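PDB 1Z24: insecticyanin-A from Manduca sexta, which binds the blue bile pigment biliverdin IX gamma and, together with carotenes, gives the hornworm its green camouflage colour. Local coordinates for residues K13-F23 and Y82-M90. Sequence-based numbering, arbitrary orientation.
Sequences KPVNDFDLSAF and YTKQGKYVM
The N-terminal segment 13-19 of this lipocalin, ahead of the short helix 20-23, packs against the turn that leads into strand 88-94, at what is probably the closed end of the barrel, and Phe-18, Pro-14 and Val-15 meet Gln-85 and Gly-86 there. Two backbone hydrogen bonds join the segments: Gly-86 N gives to Val-15 O at 2.7 Å, and Phe-18 N gives to Lys-84 O at 2.8 Å. Lys-84 O is presented where the helix 80-83 ends, Lys-84 having a positive phi.

The Phe-18 ring lies over Gly-86, whose CA sits 3.9 Å from the ring centroid in a CH-pi contact, while Leu-20 N lies over the opposite face. Phe-18 chi1 of -171° sets CG opposite N and beside the carbonyl carbon, which lays the ring over Gly-86; Val-15 CG1 also rests against that CA.

Pro-14 packs its CB against Gly-86 O (3.3 Å), and its CD meets Gln-85 OE1 at 3.5 Å. The Gln-85 side chain extends across the proline at about a right angle and runs beside Asn-16, the two amide planes turned 63° apart. The Lys-13 chain bends at its end, and NZ hydrogen-bonds to Pro-14 O and to Asn-16 OD1, the latter from above the amide plane.

Deeper in, the rings of Phe-23 and Tyr-88 approach obliquely, CE2 to CE2 at 4.0 Å, and Tyr-88 OH is hydrogen-bonded to Tyr-48 OH and Asn-116 OD1 close to the biliverdin. Phe-23 also meets Trp-27. The arrangement is consistent with an N-terminal segment and short helix closing the end of the barrel opposite its open mouth, as in other lipocalins.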
loop_
_atom_site.group_PDB
_atom_site.type_symbol
_atom_site.label_atom_id
_atom_site.label_comp_id
_atom_site.label_asym_id
_atom_site.label_seq_id
_atom_site.Cartn_x
_atom_site.Cartn_y
_atom_site.Cartn_z
ATOM N N LYS A 13 2.414 -0.266 10.300
ATOM C CA LYS A 13 2.721 0.062 11.688
ATOM C C LYS A 13 2.938 -1.235 12.423
ATOM O O LYS A 13 2.073 -2.079 12.399
ATOM C CB LYS A 13 1.526 0.775 12.311
ATOM C CG LYS A 13 1.715 1.054 13.782
ATOM C CD LYS A 13 0.456 1.470 14.567
ATOM C CE LYS A 13 -0.349 0.244 15.004
ATOM N NZ LYS A 13 0.363 -0.767 15.837
ATOM N N PRO A 14 4.091 -1.408 13.040
ATOM C CA PRO A 14 4.428 -2.607 13.752
ATOM C C PRO A 14 3.687 -2.725 15.066
ATOM O O PRO A 14 2.935 -1.847 15.434
ATOM C CB PRO A 14 5.914 -2.533 13.983
ATOM C CG PRO A 14 6.316 -1.077 13.797
ATOM C CD PRO A 14 5.118 -0.404 13.184
ATOM N N VAL A 15 3.903 -3.830 15.752
ATOM C CA VAL A 15 3.251 -4.083 17.006
ATOM C C VAL A 15 3.480 -3.012 18.081
ATOM O O VAL A 15 4.565 -2.446 18.218
ATOM C CB VAL A 15 3.646 -5.494 17.482
ATOM C CG1 VAL A 15 5.114 -5.498 17.862
ATOM C CG2 VAL A 15 2.836 -5.896 18.728
ATOM N N ASN A 16 2.435 -2.753 18.853
ATOM C CA ASN A 16 2.502 -1.786 19.934
ATOM C C ASN A 16 2.932 -2.394 21.292
ATOM O O ASN A 16 2.741 -3.592 21.599
ATOM C CB ASN A 16 1.093 -1.197 20.176
ATOM C CG ASN A 16 0.790 -0.174 19.150
ATOM O OD1 ASN A 16 -0.202 -0.210 18.463
ATOM N ND2 ASN A 16 1.659 0.770 19.047
ATOM N N ASP A 17 3.489 -1.552 22.146
ATOM C CA ASP A 17 3.874 -2.040 23.457
ATOM C C ASP A 17 4.844 -3.164 23.409
ATOM O O ASP A 17 4.746 -4.103 24.170
ATOM C CB ASP A 17 2.635 -2.528 24.192
ATOM C CG ASP A 17 2.348 -1.561 25.322
ATOM O OD1 ASP A 17 1.225 -1.138 25.588
ATOM O OD2 ASP A 17 3.450 -1.201 25.971
ATOM N N PHE A 18 5.787 -3.045 22.506
ATOM C CA PHE A 18 6.758 -4.078 22.382
ATOM C C PHE A 18 7.570 -4.300 23.650
ATOM O O PHE A 18 8.055 -3.343 24.243
ATOM C CB PHE A 18 7.712 -3.641 21.304
ATOM C CG PHE A 18 8.672 -4.771 20.921
ATOM C CD1 PHE A 18 10.064 -4.654 20.943
ATOM C CD2 PHE A 18 8.158 -5.989 20.498
ATOM C CE1 PHE A 18 10.941 -5.682 20.558
ATOM C CE2 PHE A 18 9.004 -7.037 20.130
ATOM C CZ PHE A 18 10.398 -6.890 20.128
ATOM N N ASP A 19 7.728 -5.586 24.022
ATOM C CA ASP A 19 8.485 -6.027 25.184
ATOM C C ASP A 19 9.712 -6.876 24.791
ATOM O O ASP A 19 9.652 -8.100 24.547
ATOM C CB ASP A 19 7.612 -6.860 26.176
ATOM C CG ASP A 19 8.249 -7.144 27.559
ATOM O OD1 ASP A 19 7.588 -7.262 28.579
ATOM O OD2 ASP A 19 9.574 -7.268 27.570
ATOM N N LEU A 20 10.843 -6.223 24.757
ATOM C CA LEU A 20 12.049 -6.945 24.395
ATOM C C LEU A 20 12.442 -8.094 25.300
ATOM O O LEU A 20 12.953 -9.120 24.845
ATOM C CB LEU A 20 13.225 -6.003 24.147
ATOM C CG LEU A 20 14.512 -6.661 23.638
ATOM C CD1 LEU A 20 14.335 -7.405 22.322
ATOM C CD2 LEU A 20 15.662 -5.647 23.601
ATOM N N SER A 21 12.235 -7.948 26.590
ATOM C CA SER A 21 12.649 -9.046 27.399
ATOM C C SER A 21 11.763 -10.222 27.200
ATOM O O SER A 21 12.185 -11.364 27.336
ATOM C CB SER A 21 12.783 -8.728 28.868
ATOM O OG SER A 21 11.543 -8.949 29.485
ATOM N N ALA A 22 10.513 -9.941 26.891
ATOM C CA ALA A 22 9.603 -11.034 26.692
ATOM C C ALA A 22 9.906 -11.654 25.335
ATOM O O ALA A 22 9.719 -12.838 25.076
ATOM C CB ALA A 22 8.200 -10.437 26.709
ATOM N N PHE A 23 10.408 -10.837 24.438
ATOM C CA PHE A 23 10.694 -11.348 23.124
ATOM C C PHE A 23 11.929 -12.194 23.010
ATOM O O PHE A 23 12.058 -13.004 22.109
ATOM C CB PHE A 23 10.762 -10.128 22.218
ATOM C CG PHE A 23 10.759 -10.416 20.741
ATOM C CD1 PHE A 23 9.573 -10.810 20.117
ATOM C CD2 PHE A 23 11.917 -10.254 19.974
ATOM C CE1 PHE A 23 9.529 -11.070 18.741
ATOM C CE2 PHE A 23 11.900 -10.524 18.600
ATOM C CZ PHE A 23 10.700 -10.915 17.984
ATOM N N TYR A 82 10.647 5.819 21.225
ATOM C CA TYR A 82 9.643 6.785 21.538
ATOM C C TYR A 82 8.241 6.279 21.380
ATOM O O TYR A 82 7.341 6.652 22.152
ATOM C CB TYR A 82 9.836 7.987 20.590
ATOM C CG TYR A 82 11.008 8.816 21.061
ATOM C CD1 TYR A 82 12.277 8.561 20.513
ATOM C CD2 TYR A 82 10.844 9.837 22.021
ATOM C CE1 TYR A 82 13.393 9.287 20.941
ATOM C CE2 TYR A 82 11.960 10.563 22.463
ATOM C CZ TYR A 82 13.223 10.263 21.929
ATOM O OH TYR A 82 14.293 10.954 22.324
ATOM N N THR A 83 8.042 5.450 20.365
ATOM C CA THR A 83 6.704 4.951 20.158
ATOM C C THR A 83 6.469 3.652 20.912
ATOM O O THR A 83 5.343 3.283 21.132
ATOM C CB THR A 83 6.373 4.698 18.681
ATOM O OG1 THR A 83 7.313 3.701 18.202
ATOM C CG2 THR A 83 6.512 5.959 17.833
ATOM N N LYS A 84 7.515 2.950 21.301
ATOM C CA LYS A 84 7.348 1.670 22.011
ATOM C C LYS A 84 6.870 0.557 21.080
ATOM O O LYS A 84 6.386 -0.478 21.551
ATOM C CB LYS A 84 6.440 1.722 23.222
ATOM C CG LYS A 84 6.709 2.972 24.041
ATOM C CD LYS A 84 8.139 3.034 24.523
ATOM C CE LYS A 84 8.433 4.129 25.547
ATOM N NZ LYS A 84 8.104 5.497 25.062
ATOM N N GLN A 85 7.006 0.791 19.759
ATOM C CA GLN A 85 6.591 -0.203 18.749
ATOM C C GLN A 85 7.641 -1.301 18.529
ATOM O O GLN A 85 8.822 -1.170 18.928
ATOM C CB GLN A 85 6.154 0.433 17.434
ATOM C CG GLN A 85 4.849 1.270 17.502
ATOM C CD GLN A 85 4.892 2.222 16.335
ATOM O OE1 GLN A 85 5.824 2.146 15.521
ATOM N NE2 GLN A 85 3.934 3.099 16.212
ATOM N N GLY A 86 7.254 -2.412 17.880
ATOM C CA GLY A 86 8.232 -3.493 17.679
ATOM C C GLY A 86 9.055 -3.370 16.424
ATOM O O GLY A 86 8.680 -3.781 15.293
ATOM N N LYS A 87 10.184 -2.762 16.659
ATOM C CA LYS A 87 11.138 -2.506 15.622
ATOM C C LYS A 87 12.505 -2.538 16.268
ATOM O O LYS A 87 12.763 -1.843 17.264
ATOM C CB LYS A 87 10.727 -1.153 14.995
ATOM C CG LYS A 87 11.319 -0.983 13.605
ATOM C CD LYS A 87 11.140 0.427 13.045
ATOM C CE LYS A 87 9.698 0.828 12.803
ATOM N NZ LYS A 87 9.631 2.176 12.173
ATOM N N TYR A 88 13.393 -3.369 15.726
ATOM C CA TYR A 88 14.719 -3.494 16.290
ATOM C C TYR A 88 15.825 -3.523 15.249
ATOM O O TYR A 88 15.627 -3.774 14.058
ATOM C CB TYR A 88 14.742 -4.674 17.319
ATOM C CG TYR A 88 14.506 -6.024 16.707
ATOM C CD1 TYR A 88 15.569 -6.820 16.249
ATOM C CD2 TYR A 88 13.194 -6.478 16.519
ATOM C CE1 TYR A 88 15.369 -8.092 15.694
ATOM C CE2 TYR A 88 12.965 -7.731 15.949
ATOM C CZ TYR A 88 14.044 -8.525 15.548
ATOM O OH TYR A 88 13.767 -9.739 14.968
ATOM N N VAL A 89 17.019 -3.257 15.721
ATOM C CA VAL A 89 18.177 -3.240 14.850
ATOM C C VAL A 89 19.190 -4.270 15.297
ATOM O O VAL A 89 19.435 -4.379 16.494
ATOM C CB VAL A 89 18.879 -1.898 14.991
ATOM C CG1 VAL A 89 20.095 -1.807 14.022
ATOM C CG2 VAL A 89 17.825 -0.778 14.887
ATOM N N MET A 90 19.737 -5.001 14.304
ATOM C CA MET A 90 20.739 -6.023 14.483
ATOM C C MET A 90 21.954 -5.525 13.750
ATOM O O MET A 90 21.879 -5.208 12.573
ATOM C CB MET A 90 20.273 -7.325 13.888
ATOM C CG MET A 90 19.039 -7.810 14.646
ATOM S SD MET A 90 18.638 -9.497 14.094
ATOM C CE MET A 90 18.109 -9.262 12.343
#